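Local coordinates for flagellar hook protein FlgE (Caulobacter crescentus CB15, PDB 5AY6), which probably builds the flagellar hook, the universal joint between the rotary motor and the filament, and is represented here by a 32 kDa fragment, at residues K3-V9 with V169-D175; W150-D154 with G211-I215; Y197-R201 with S233-T237; T244-Y250 with P265-D270. All blocks are in the same frame, centred on the assembly; numbering follows the deposited sequence.

Interaction 1 (K3-V9 with V169-D175)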
loop_
_atom_site.group_PDB
_atom_site.type_symbol
_atom_site.label_atom_id
_atom_site.label_comp_id
_atom_site.label_asym_id
_atom_site.label_seq_id
_atom_site.Cartn_x
_atom_site.Cartn_y
_atom_site.Cartn_z
ATOM N N LYS A 3 -17.604 -15.956 21.891
ATOM C CA LYS A 3 -17.539 -15.258 20.605
ATOM C C LYS A 3 -16.841 -13.914 20.779
ATOM O O LYS A 3 -17.260 -13.081 21.585
ATOM C CB LYS A 3 -18.941 -15.073 20.027
ATOM C CG LYS A 3 -18.994 -14.502 18.623
ATOM C CD LYS A 3 -20.444 -14.306 18.201
ATOM C CE LYS A 3 -20.568 -13.568 16.885
ATOM N NZ LYS A 3 -21.949 -13.027 16.727
ATOM N N THR A 4 -15.771 -13.709 20.022
ATOM C CA THR A 4 -14.936 -12.521 20.177
ATOM C C THR A 4 -15.613 -11.261 19.644
ATOM O O THR A 4 -16.086 -11.227 18.508
ATOM C CB THR A 4 -13.588 -12.698 19.467
ATOM O OG1 THR A 4 -12.956 -13.893 19.937
ATOM C CG2 THR A 4 -12.681 -11.502 19.738
ATOM N N THR A 5 -15.640 -10.220 20.469
ATOM C CA THR A 5 -16.283 -8.970 20.091
ATOM C C THR A 5 -15.332 -7.777 20.160
ATOM O O THR A 5 -15.618 -6.716 19.614
ATOM C CB THR A 5 -17.499 -8.687 20.986
ATOM O OG1 THR A 5 -17.081 -8.660 22.356
ATOM C CG2 THR A 5 -18.550 -9.775 20.812
ATOM N N ARG A 6 -14.205 -7.941 20.844
ATOM C CA ARG A 6 -13.253 -6.847 20.964
ATOM C C ARG A 6 -11.834 -7.353 21.146
ATOM O O ARG A 6 -11.579 -8.215 21.985
ATOM C CB ARG A 6 -13.626 -5.929 22.132
ATOM C CG ARG A 6 -12.686 -4.748 22.301
ATOM C CD ARG A 6 -13.185 -3.767 23.356
ATOM N NE ARG A 6 -12.258 -2.653 23.531
ATOM C CZ ARG A 6 -12.572 -1.497 24.112
ATOM N NH1 ARG A 6 -13.794 -1.300 24.584
ATOM N NH2 ARG A 6 -11.658 -0.541 24.229
ATOM N N VAL A 7 -10.914 -6.809 20.356
ATOM C CA VAL A 7 -9.507 -7.159 20.479
ATOM C C VAL A 7 -8.657 -5.909 20.640
ATOM O O VAL A 7 -8.936 -4.870 20.046
ATOM C CB VAL A 7 -8.996 -7.978 19.265
ATOM C CG1 VAL A 7 -9.844 -9.226 19.066
ATOM C CG2 VAL A 7 -8.997 -7.141 18.008
ATOM N N GLY A 8 -7.635 -6.009 21.482
ATOM C CA GLY A 8 -6.694 -4.925 21.660
ATOM C C GLY A 8 -5.340 -5.372 21.156
ATOM O O GLY A 8 -4.822 -6.406 21.581
ATOM N N VAL A 9 -4.767 -4.611 20.234
ATOM C CA VAL A 9 -3.457 -4.958 19.712
ATOM C C VAL A 9 -2.383 -4.184 20.446
ATOM O O VAL A 9 -2.401 -2.955 20.474
ATOM C CB VAL A 9 -3.335 -4.684 18.207
ATOM C CG1 VAL A 9 -1.890 -4.840 17.767
ATOM C CG2 VAL A 9 -4.241 -5.622 17.416
ATOM N N VAL A 169 0.493 -9.197 12.710
ATOM C CA VAL A 169 -0.097 -9.469 14.012
ATOM C C VAL A 169 -1.262 -10.432 13.834
ATOM O O VAL A 169 -2.230 -10.105 13.158
ATOM C CB VAL A 169 -0.594 -8.185 14.692
ATOM C CG1 VAL A 169 -1.236 -8.513 16.035
ATOM C CG2 VAL A 169 0.554 -7.207 14.865
ATOM N N GLN A 170 -1.166 -11.624 14.408
ATOM C CA GLN A 170 -2.256 -12.580 14.299
ATOM C C GLN A 170 -3.306 -12.332 15.372
ATOM O O GLN A 170 -2.984 -12.125 16.543
ATOM C CB GLN A 170 -1.747 -14.023 14.384
ATOM C CG GLN A 170 -0.913 -14.457 13.188
ATOM C CD GLN A 170 -0.876 -15.965 13.015
ATOM O OE1 GLN A 170 -1.139 -16.718 13.952
ATOM N NE2 GLN A 170 -0.569 -16.411 11.802
ATOM N N ILE A 171 -4.566 -12.345 14.955
ATOM C CA ILE A 171 -5.679 -12.076 15.852
ATOM C C ILE A 171 -6.672 -13.234 15.829
ATOM O O ILE A 171 -7.516 -13.321 14.935
ATOM C CB ILE A 171 -6.402 -10.780 15.467
ATOM C CG1 ILE A 171 -5.411 -9.624 15.351
ATOM C CG2 ILE A 171 -7.469 -10.453 16.493
ATOM C CD1 ILE A 171 -6.016 -8.353 14.790
ATOM N N PRO A 172 -6.559 -14.144 16.803
ATOM C CA PRO A 172 -7.469 -15.288 16.904
ATOM C C PRO A 172 -8.870 -14.885 17.363
ATOM O O PRO A 172 -9.028 -14.256 18.411
ATOM C CB PRO A 172 -6.789 -16.182 17.945
ATOM C CG PRO A 172 -5.981 -15.242 18.769
ATOM C CD PRO A 172 -5.501 -14.181 17.828
ATOM N N LEU A 173 -9.875 -15.241 16.572
ATOM C CA LEU A 173 -11.263 -14.996 16.941
ATOM C C LEU A 173 -11.963 -16.305 17.281
ATOM O O LEU A 173 -11.749 -17.318 16.616
ATOM C CB LEU A 173 -12.016 -14.296 15.804
ATOM C CG LEU A 173 -11.510 -12.960 15.259
ATOM C CD1 LEU A 173 -12.422 -12.472 14.142
ATOM C CD2 LEU A 173 -11.421 -11.924 16.360
ATOM N N SER A 174 -12.793 -16.285 18.318
ATOM C CA SER A 174 -13.716 -17.385 18.560
ATOM C C SER A 174 -15.032 -17.065 17.866
ATOM O O SER A 174 -15.603 -16.001 18.082
ATOM C CB SER A 174 -13.937 -17.611 20.056
ATOM O OG SER A 174 -12.726 -17.973 20.691
ATOM N N ASP A 175 -15.510 -17.973 17.026
ATOM C CA ASP A 175 -16.731 -17.701 16.275
ATOM C C ASP A 175 -17.952 -18.120 17.077
ATOM O O ASP A 175 -17.840 -18.480 18.248
ATOM C CB ASP A 175 -16.707 -18.402 14.910
ATOM C CG ASP A 175 -16.457 -19.897 15.011
ATOM O OD1 ASP A 175 -16.973 -20.540 15.945
ATOM O OD2 ASP A 175 -15.746 -20.434 14.134
HETATM O O HOH W 1 -18.220 -18.610 20.999
#

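Interaction 2 (W150-D154 with G211-I215)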
loop_
_atom_site.group_PDB
_atom_site.type_symbol
_atom_site.label_atom_id
_atom_site.label_comp_id
_atom_site.label_asym_id
_atom_site.label_seq_id
_atom_site.Cartn_x
_atom_site.Cartn_y
_atom_site.Cartn_z
ATOM N N TRP A 150 -1.948 -7.221 -6.220
ATOM C CA TRP A 150 -0.633 -7.763 -5.888
ATOM C C TRP A 150 -0.344 -7.492 -4.414
ATOM O O TRP A 150 0.528 -6.698 -4.071
ATOM C CB TRP A 150 0.432 -7.142 -6.793
ATOM C CG TRP A 150 1.686 -7.949 -6.939
ATOM C CD1 TRP A 150 2.946 -7.594 -6.533
ATOM C CD2 TRP A 150 1.812 -9.237 -7.551
ATOM N NE1 TRP A 150 3.842 -8.586 -6.852
ATOM C CE2 TRP A 150 3.172 -9.607 -7.479
ATOM C CE3 TRP A 150 0.908 -10.118 -8.153
ATOM C CZ2 TRP A 150 3.649 -10.814 -7.981
ATOM C CZ3 TRP A 150 1.382 -11.318 -8.653
ATOM C CH2 TRP A 150 2.738 -11.656 -8.562
ATOM N N SER A 151 -1.099 -8.151 -3.544
ATOM C CA SER A 151 -1.164 -7.741 -2.145
ATOM C C SER A 151 -0.563 -8.757 -1.189
ATOM O O SER A 151 -0.055 -9.798 -1.606
ATOM C CB SER A 151 -2.616 -7.476 -1.753
ATOM O OG SER A 151 -3.364 -8.679 -1.780
ATOM N N MET A 152 -0.610 -8.442 0.101
ATOM C CA MET A 152 -0.135 -9.369 1.116
ATOM C C MET A 152 -1.130 -10.523 1.283
ATOM O O MET A 152 -0.748 -11.632 1.653
ATOM C CB MET A 152 0.097 -8.639 2.442
ATOM C CG MET A 152 1.154 -7.545 2.351
ATOM S SD MET A 152 1.414 -6.659 3.902
ATOM C CE MET A 152 0.391 -5.213 3.622
ATOM N N SER A 153 -2.400 -10.273 0.989
ATOM C CA SER A 153 -3.389 -11.342 1.016
ATOM C C SER A 153 -3.158 -12.300 -0.153
ATOM O O SER A 153 -3.362 -13.509 -0.025
ATOM C CB SER A 153 -4.810 -10.776 0.984
ATOM O OG SER A 153 -5.078 -10.030 2.165
ATOM N N ASP A 154 -2.722 -11.765 -1.291
ATOM C CA ASP A 154 -2.372 -12.616 -2.435
ATOM C C ASP A 154 -1.213 -13.528 -2.056
ATOM O O ASP A 154 -1.176 -14.702 -2.425
ATOM C CB ASP A 154 -1.993 -11.776 -3.658
ATOM C CG ASP A 154 -3.178 -11.057 -4.267
ATOM O OD1 ASP A 154 -4.297 -11.612 -4.243
ATOM O OD2 ASP A 154 -2.985 -9.930 -4.779
ATOM N N GLY A 211 -11.062 -15.321 -2.658
ATOM C CA GLY A 211 -10.210 -16.477 -2.457
ATOM C C GLY A 211 -9.050 -16.243 -1.504
ATOM O O GLY A 211 -8.610 -17.171 -0.817
ATOM N N ASN A 212 -8.548 -15.014 -1.447
ATOM C CA ASN A 212 -7.335 -14.764 -0.667
ATOM C C ASN A 212 -7.609 -14.333 0.772
ATOM O O ASN A 212 -6.677 -14.179 1.571
ATOM C CB ASN A 212 -6.447 -13.722 -1.364
ATOM C CG ASN A 212 -7.088 -12.342 -1.445
ATOM O OD1 ASN A 212 -8.130 -12.077 -0.850
ATOM N ND2 ASN A 212 -6.453 -11.452 -2.194
ATOM N N GLY A 213 -8.882 -14.124 1.094
ATOM C CA GLY A 213 -9.279 -13.810 2.455
ATOM C C GLY A 213 -9.191 -12.357 2.890
ATOM O O GLY A 213 -9.435 -12.040 4.059
ATOM N N GLN A 214 -8.854 -11.462 1.971
ATOM C CA GLN A 214 -8.734 -10.051 2.327
ATOM C C GLN A 214 -10.054 -9.462 2.844
ATOM O O GLN A 214 -11.125 -9.661 2.258
ATOM C CB GLN A 214 -8.238 -9.233 1.136
ATOM C CG GLN A 214 -7.709 -7.861 1.519
ATOM C CD GLN A 214 -7.290 -7.046 0.318
ATOM O OE1 GLN A 214 -8.130 -6.471 -0.379
ATOM N NE2 GLN A 214 -5.987 -6.986 0.065
ATOM N N ILE A 215 -9.952 -8.729 3.949
ATOM C CA ILE A 215 -11.097 -8.106 4.607
ATOM C C ILE A 215 -11.141 -6.614 4.297
ATOM O O ILE A 215 -12.187 -6.071 3.929
ATOM C CB ILE A 215 -11.035 -8.329 6.133
ATOM C CG1 ILE A 215 -11.208 -9.814 6.456
ATOM C CG2 ILE A 215 -12.091 -7.490 6.861
ATOM C CD1 ILE A 215 -10.919 -10.163 7.905
HETATM O O HOH W 2 -5.664 -8.722 -2.994
#

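Interaction 3 (Y197-R201 with S233-T237)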
loop_
_atom_site.group_PDB
_atom_site.type_symbol
_atom_site.label_atom_id
_atom_site.label_comp_id
_atom_site.label_asym_id
_atom_site.label_seq_id
_atom_site.Cartn_x
_atom_site.Cartn_y
_atom_site.Cartn_z
ATOM N N TYR A 197 1.624 0.462 4.864
ATOM C CA TYR A 197 0.484 -0.083 4.124
ATOM C C TYR A 197 -0.031 -1.306 4.869
ATOM O O TYR A 197 0.746 -2.200 5.213
ATOM C CB TYR A 197 0.872 -0.456 2.687
ATOM C CG TYR A 197 1.304 0.710 1.827
ATOM C CD1 TYR A 197 0.952 2.012 2.160
ATOM C CD2 TYR A 197 2.059 0.509 0.678
ATOM C CE1 TYR A 197 1.340 3.081 1.374
ATOM C CE2 TYR A 197 2.456 1.573 -0.111
ATOM C CZ TYR A 197 2.091 2.855 0.239
ATOM O OH TYR A 197 2.472 3.919 -0.547
ATOM N N ALA A 198 -1.334 -1.344 5.133
ATOM C CA ALA A 198 -1.897 -2.396 5.972
ATOM C C ALA A 198 -3.046 -3.140 5.308
ATOM O O ALA A 198 -3.784 -2.577 4.501
ATOM C CB ALA A 198 -2.361 -1.808 7.295
ATOM N N GLU A 199 -3.176 -4.418 5.646
ATOM C CA GLU A 199 -4.338 -5.204 5.256
ATOM C C GLU A 199 -4.843 -5.999 6.446
ATOM O O GLU A 199 -4.058 -6.506 7.250
ATOM C CB GLU A 199 -4.010 -6.156 4.098
ATOM C CG GLU A 199 -3.509 -5.461 2.846
ATOM C CD GLU A 199 -2.999 -6.425 1.787
ATOM O OE1 GLU A 199 -3.553 -7.540 1.649
ATOM O OE2 GLU A 199 -2.037 -6.057 1.087
ATOM N N LEU A 200 -6.160 -6.087 6.565
ATOM C CA LEU A 200 -6.777 -7.051 7.454
ATOM C C LEU A 200 -7.244 -8.214 6.590
ATOM O O LEU A 200 -7.764 -8.002 5.499
ATOM C CB LEU A 200 -7.936 -6.428 8.228
ATOM C CG LEU A 200 -7.521 -5.544 9.409
ATOM C CD1 LEU A 200 -8.714 -4.749 9.913
ATOM C CD2 LEU A 200 -6.929 -6.393 10.519
ATOM N N ARG A 201 -7.038 -9.438 7.058
ATOM C CA ARG A 201 -7.363 -10.601 6.248
ATOM C C ARG A 201 -7.708 -11.810 7.101
ATOM O O ARG A 201 -7.111 -12.035 8.153
ATOM C CB ARG A 201 -6.193 -10.944 5.312
ATOM C CG ARG A 201 -4.891 -11.277 6.042
ATOM C CD ARG A 201 -3.710 -11.444 5.083
ATOM N NE ARG A 201 -2.513 -11.919 5.777
ATOM C CZ ARG A 201 -2.291 -13.194 6.084
ATOM N NH1 ARG A 201 -3.190 -14.115 5.762
ATOM N NH2 ARG A 201 -1.178 -13.552 6.716
ATOM N N SER A 233 -8.479 4.170 5.724
ATOM C CA SER A 233 -9.744 3.483 5.494
ATOM C C SER A 233 -9.694 2.019 5.913
ATOM O O SER A 233 -10.532 1.225 5.491
ATOM C CB SER A 233 -10.129 3.573 4.024
ATOM O OG SER A 233 -9.196 2.862 3.235
ATOM N N LEU A 234 -8.714 1.662 6.738
ATOM C CA LEU A 234 -8.546 0.276 7.155
ATOM C C LEU A 234 -9.798 -0.241 7.860
ATOM O O LEU A 234 -10.199 -1.389 7.666
ATOM C CB LEU A 234 -7.326 0.127 8.068
ATOM C CG LEU A 234 -6.995 -1.296 8.529
ATOM C CD1 LEU A 234 -6.737 -2.222 7.341
ATOM C CD2 LEU A 234 -5.805 -1.283 9.475
ATOM N N PHE A 235 -10.408 0.610 8.682
ATOM C CA PHE A 235 -11.659 0.262 9.350
ATOM C C PHE A 235 -12.808 1.101 8.801
ATOM O O PHE A 235 -13.788 1.356 9.500
ATOM C CB PHE A 235 -11.554 0.458 10.866
ATOM C CG PHE A 235 -10.405 -0.281 11.504
ATOM C CD1 PHE A 235 -10.516 -1.627 11.818
ATOM C CD2 PHE A 235 -9.227 0.378 11.808
ATOM C CE1 PHE A 235 -9.468 -2.302 12.408
ATOM C CE2 PHE A 235 -8.176 -0.293 12.402
ATOM C CZ PHE A 235 -8.293 -1.631 12.700
ATOM N N GLY A 236 -12.680 1.533 7.551
ATOM C CA GLY A 236 -13.677 2.400 6.949
ATOM C C GLY A 236 -13.801 3.705 7.715
ATOM O O GLY A 236 -12.811 4.403 7.924
ATOM N N THR A 237 -15.019 4.034 8.134
ATOM C CA THR A 237 -15.253 5.231 8.933
ATOM C C THR A 237 -15.812 4.875 10.303
ATOM O O THR A 237 -16.363 5.732 10.993
ATOM C CB THR A 237 -16.236 6.194 8.244
ATOM O OG1 THR A 237 -17.466 5.509 7.994
ATOM C CG2 THR A 237 -15.662 6.701 6.922
#

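Interaction 4 (T244-Y250 with P265-D270)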
loop_
_atom_site.group_PDB
_atom_site.type_symbol
_atom_site.label_atom_id
_atom_site.label_comp_id
_atom_site.label_asym_id
_atom_site.label_seq_id
_atom_site.Cartn_x
_atom_site.Cartn_y
_atom_site.Cartn_z
ATOM N N THR A 244 -16.845 -5.836 10.369
ATOM C CA THR A 244 -17.957 -6.774 10.420
ATOM C C THR A 244 -17.792 -7.822 9.327
ATOM O O THR A 244 -17.690 -7.487 8.149
ATOM C CB THR A 244 -19.327 -6.075 10.246
ATOM O OG1 THR A 244 -19.523 -5.117 11.292
ATOM C CG2 THR A 244 -20.456 -7.096 10.298
ATOM N N ILE A 245 -17.744 -9.087 9.724
ATOM C CA ILE A 245 -17.751 -10.190 8.774
ATOM C C ILE A 245 -19.154 -10.785 8.776
ATOM O O ILE A 245 -19.661 -11.169 9.829
ATOM C CB ILE A 245 -16.707 -11.266 9.128
ATOM C CG1 ILE A 245 -15.313 -10.643 9.198
ATOM C CG2 ILE A 245 -16.739 -12.389 8.102
ATOM C CD1 ILE A 245 -14.220 -11.614 9.588
ATOM N N LYS A 246 -19.794 -10.837 7.611
ATOM C CA LYS A 246 -21.190 -11.261 7.558
ATOM C C LYS A 246 -21.327 -12.755 7.763
ATOM O O LYS A 246 -20.377 -13.508 7.549
ATOM C CB LYS A 246 -21.832 -10.849 6.231
ATOM C CG LYS A 246 -21.673 -9.376 5.910
ATOM C CD LYS A 246 -22.272 -8.484 6.990
ATOM C CE LYS A 246 -23.750 -8.224 6.737
ATOM N NZ LYS A 246 -24.319 -7.266 7.731
ATOM N N SER A 247 -22.523 -13.163 8.180
ATOM C CA SER A 247 -22.859 -14.552 8.436
ATOM C C SER A 247 -22.597 -15.440 7.232
ATOM O O SER A 247 -22.616 -14.974 6.094
ATOM C CB SER A 247 -24.337 -14.659 8.835
ATOM O OG SER A 247 -24.737 -16.004 9.023
ATOM N N SER A 248 -22.345 -16.718 7.485
ATOM C CA SER A 248 -22.376 -17.696 6.416
ATOM C C SER A 248 -23.721 -17.546 5.720
ATOM O O SER A 248 -24.746 -17.384 6.379
ATOM C CB SER A 248 -22.186 -19.114 6.953
ATOM O OG SER A 248 -20.899 -19.279 7.526
ATOM N N GLY A 249 -23.708 -17.540 4.391
ATOM C CA GLY A 249 -24.941 -17.470 3.632
ATOM C C GLY A 249 -25.571 -16.095 3.507
ATOM O O GLY A 249 -26.660 -15.973 2.945
ATOM N N TYR A 250 -24.906 -15.057 4.012
ATOM C CA TYR A 250 -25.442 -13.705 3.868
ATOM C C TYR A 250 -25.472 -13.276 2.410
ATOM O O TYR A 250 -24.463 -13.359 1.711
ATOM C CB TYR A 250 -24.637 -12.672 4.667
ATOM C CG TYR A 250 -25.109 -11.248 4.406
ATOM C CD1 TYR A 250 -26.286 -10.771 4.976
ATOM C CD2 TYR A 250 -24.394 -10.394 3.572
ATOM C CE1 TYR A 250 -26.730 -9.474 4.734
ATOM C CE2 TYR A 250 -24.832 -9.101 3.322
ATOM C CZ TYR A 250 -26.000 -8.649 3.902
ATOM O OH TYR A 250 -26.435 -7.369 3.656
ATOM N N PRO A 265 -19.276 -7.527 0.797
ATOM C CA PRO A 265 -18.538 -7.453 2.061
ATOM C C PRO A 265 -17.936 -8.797 2.432
ATOM O O PRO A 265 -18.386 -9.823 1.915
ATOM C CB PRO A 265 -19.613 -7.039 3.073
ATOM C CG PRO A 265 -20.884 -7.577 2.495
ATOM C CD PRO A 265 -20.728 -7.379 1.002
ATOM N N PRO A 266 -16.923 -8.793 3.312
ATOM C CA PRO A 266 -16.388 -10.046 3.846
ATOM C C PRO A 266 -17.507 -10.885 4.440
ATOM O O PRO A 266 -18.259 -10.408 5.291
ATOM C CB PRO A 266 -15.395 -9.583 4.925
ATOM C CG PRO A 266 -15.789 -8.170 5.231
ATOM C CD PRO A 266 -16.291 -7.619 3.933
ATOM N N THR A 267 -17.625 -12.117 3.961
ATOM C CA THR A 267 -18.710 -13.008 4.338
ATOM C C THR A 267 -18.117 -14.382 4.649
ATOM O O THR A 267 -17.367 -14.914 3.840
ATOM C CB THR A 267 -19.755 -13.119 3.200
ATOM O OG1 THR A 267 -20.208 -11.809 2.818
ATOM C CG2 THR A 267 -20.941 -13.968 3.623
ATOM N N TRP A 268 -18.439 -14.939 5.816
ATOM C CA TRP A 268 -17.928 -16.247 6.231
ATOM C C TRP A 268 -18.252 -17.329 5.202
ATOM O O TRP A 268 -19.334 -17.338 4.619
ATOM C CB TRP A 268 -18.513 -16.667 7.585
ATOM C CG TRP A 268 -18.033 -15.899 8.780
ATOM C CD1 TRP A 268 -18.808 -15.237 9.693
ATOM C CD2 TRP A 268 -16.680 -15.734 9.212
ATOM N NE1 TRP A 268 -18.019 -14.667 10.661
ATOM C CE2 TRP A 268 -16.703 -14.959 10.391
ATOM C CE3 TRP A 268 -15.441 -16.165 8.719
ATOM C CZ2 TRP A 268 -15.548 -14.600 11.081
ATOM C CZ3 TRP A 268 -14.289 -15.809 9.408
ATOM C CH2 TRP A 268 -14.354 -15.034 10.574
ATOM N N ALA A 269 -17.312 -18.241 4.987
ATOM C CA ALA A 269 -17.540 -19.360 4.082
ATOM C C ALA A 269 -18.774 -20.141 4.518
ATOM O O ALA A 269 -19.009 -20.327 5.712
ATOM C CB ALA A 269 -16.322 -20.268 4.035
ATOM N N ASP A 270 -19.573 -20.569 3.548
ATOM C CA ASP A 270 -20.758 -21.383 3.812
ATOM C C ASP A 270 -20.517 -22.562 4.749
ATOM O O ASP A 270 -21.292 -22.803 5.682
ATOM C CB ASP A 270 -21.314 -21.937 2.508
ATOM C CG ASP A 270 -22.521 -22.838 2.725
ATOM O OD1 ASP A 270 -23.420 -22.469 3.513
ATOM O OD2 ASP A 270 -22.553 -23.941 2.135
HETATM O O HOH W 3 -21.343 -17.786 2.964
HETATM O O HOH W 4 -22.469 -11.531 0.937
#

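Interaction 1 (K3-V9 with V169-D175)
Val7 and Ile171 meet at the apolar centre. The CG1 methyl of Val7 lies 3.7 Å from CG2 of Ile171, and Val7 CG2 touches the same methyl. Toward one end, Val9 and Val169 reach for each other tip to tip, with their CG1 atoms 4.1 Å apart. Val9 CG2 also comes across the CD1 end of Ile171, roughly at a right angle. Toward the other end, Leu173 CD2 touches both Val7 CG1 and Thr4 CG2. Leu173 CD2 stands 3.6 Å from Thr4 CG2.

Strands 6-9 and 169-174 run nearly antiparallel, at 162°, and their axes approach to 9.0 Å. That spacing is too wide for backbone pairing. It marks two sheets packed face to face, as in a beta-sandwich. The side chains of Val7 and Val9 also touch strand 277-291, next to theirs in the sheet.

The gap closes at the polar edge. Thr4 OG1 sits beside its own backbone N, a rotation (chi1 -54°) that points the hydroxyl at Ser174 N and leaves CG2, anti to the backbone N, for Leu173. Ser174 N donates to Thr4 OG1 at 2.9 Å, almost straight at 171°. Thr4 N returns a bond of 3.0 Å to Ser174 O, in the carbonyl plane and on a lone pair. Lys3 CA adds a CA-H...O contact to Ser174 O, and Gln277 NE2 donates to that oxygen too. A water links Lys3 N to Asp175 O.

The chemistry therefore divides along the contact: methyl groups hold the sheets apart at packing distance, while one threonine, bonded through backbone and side chain, ties their ends together.

Interaction 2 (W150-D154 with G211-I215)
Asn212 reaches the start of helix 152-157 and donates from ND2 to Asp154 OD1 at 3.0 Å. Asp154 belongs to a capping box with Ser151, the N-cap residue, and Asn212 heads an Asx turn. The bond lies close to the amide plane of Asn212 but meets the carboxylate from above, 50° out of its plane. The two flat groups are turned 43° from each other. Nearer the backbone, Asn212 CB packs 3.4 Å from Ser153 O. Gln214 lays its CB and CG along Ser153 OG, which bonds to Glu199. Gln214 NE2 leads on to Pro147 O and Glu199 OE1.

The second shell fixes both partners. Ser151 N donates to Asp154 OD2 at 2.9 Å, and Asp154 N donates back to Ser151 OG at 3.2 Å. With CG lodged between the backbone N and the carbonyl carbon (chi1 65°), Asn212 turns OD1 back to its own chain. With an alanine here, Asp154 OD1 would probably lose this donor and Gln214 N its side-chain acceptor. In that turn, Gln214 N is 3.0 Å from Asn212 OD1 and approaches from above the carbonyl plane.

Interaction 3 (Y197-R201 with S233-T237)
Glu199, whose backbone carbonyl carbon lies against Leu234 CD1, carries a carboxylate gripped by four donors on the other face of strand 195-202. OE1 accepts from Ser153 OG and Gln214 NE2, and OE2 from Tyr145 OH and Met152 N. These bonds satisfy both buried oxygens and would probably stabilise an ionised carboxylate.

Strand 195-202 is the middle strand of the five-stranded antiparallel sheet, and the loop after strand 228-230 packs on one face, wholly apolar in this contact. Leu234 places its two methyls on two residues of the strand. Leu234 CD1 lies 4.0 Å from Leu200 CG. Leu234 CD2 lies 4.1 Å from Ala198 CB. Extension of CG away from the backbone N (chi1 -177°) carries the fork of Leu234 toward the strand. The two leucines cross at about a right angle.

Leu200 CD1 turns to the next residue of the turn and meets Phe235 CE1 at 3.6 Å, oblique to the ring. Leu234 CG covers one face of that ring, offset toward the rim. A type I beta turn presents both residues, closed by Gly236 N bonding to Ser233 O at 3.0 Å. Leu185 of strand 180-189 also touches both Leu200 and Leu234.

No hydrogen bond crosses between the two segments. Attachment of the turn to the strand here thus rests on hydrocarbon packing, while the carboxylate of Glu199 is bonded on the other side.

Interaction 4 (T244-Y250 with P265-D270)
Lys246 pairs with Thr267 in a single beta bridge, and both of its backbone polar groups are used across the contact. Lys246 N donates to Pro266 O at 2.8 Å, and Lys246 O accepts from Trp268 N at 3.0 Å. Both bonds are nearly straight, 169° and 175° at the hydrogen. Further along, Ser248 OG gives its proton to Ala269 O, 2.8 Å away and well above that carbonyl's plane. Ser248 OG in turn accepts from Ile274 N.

Two waters bridge further groups. One accepts from Gly249 N and donates to Trp268 O, at 2.6 Å from that oxygen. The other donates to both Tyr250 O and Thr267 OG1, whose own proton goes to Pro265 O. Within the type II turn, Tyr250 N bonds to Ser247 O. The bent chain of Lys246 passes CE over one face of the Tyr250 ring, and its NZ forms a salt bridge with Glu276.

The apolar part is carried by Ile245 and Trp268. Ile245 CG2 sits squarely over the five-membered ring of Trp268, 3.5 Å from its centroid, a CH-pi contact. Ile245 CD1 lies over the CZ2-CH2 side of the six-membered ring, 3.6 Å from Trp268 CH2. Replacing Trp268 by an alanine is likely to strip both Ile245 methyls of their aromatic partner and open a gap beside Ile274.

Around this, Ile245 ends strand 242-245, the edge of the mixed sheet, and bonds to Gln277 of strand 277-291. Ile245 and Pro266 both pack on Ile215 of strand 214-222, in the antiparallel sheet.

Overall arrangement
Interaction 1 comes first along the chain, crossed by interaction 2; interactions 2 and 3 also cross, and interaction 4 comes last. Interactions 2 and 3 lie closest, with centres about 12 Å apart, and touch through neighbouring strands 195-202 and 214-222. Interactions 1 and 4 lie on the same side of the chain's centre, with centres about 16 Å apart, and both reach the mixed four-stranded sheet. Interaction 1 also reaches the five-stranded antiparallel sheet that interactions 2 and 3 reach. Ile215, in a segment of interaction 2, packs on Ile245 and Pro266 of interaction 4. Together the contacts tie a short helix and both sheets into one body, whose later segments belong to the FlaE D2 family.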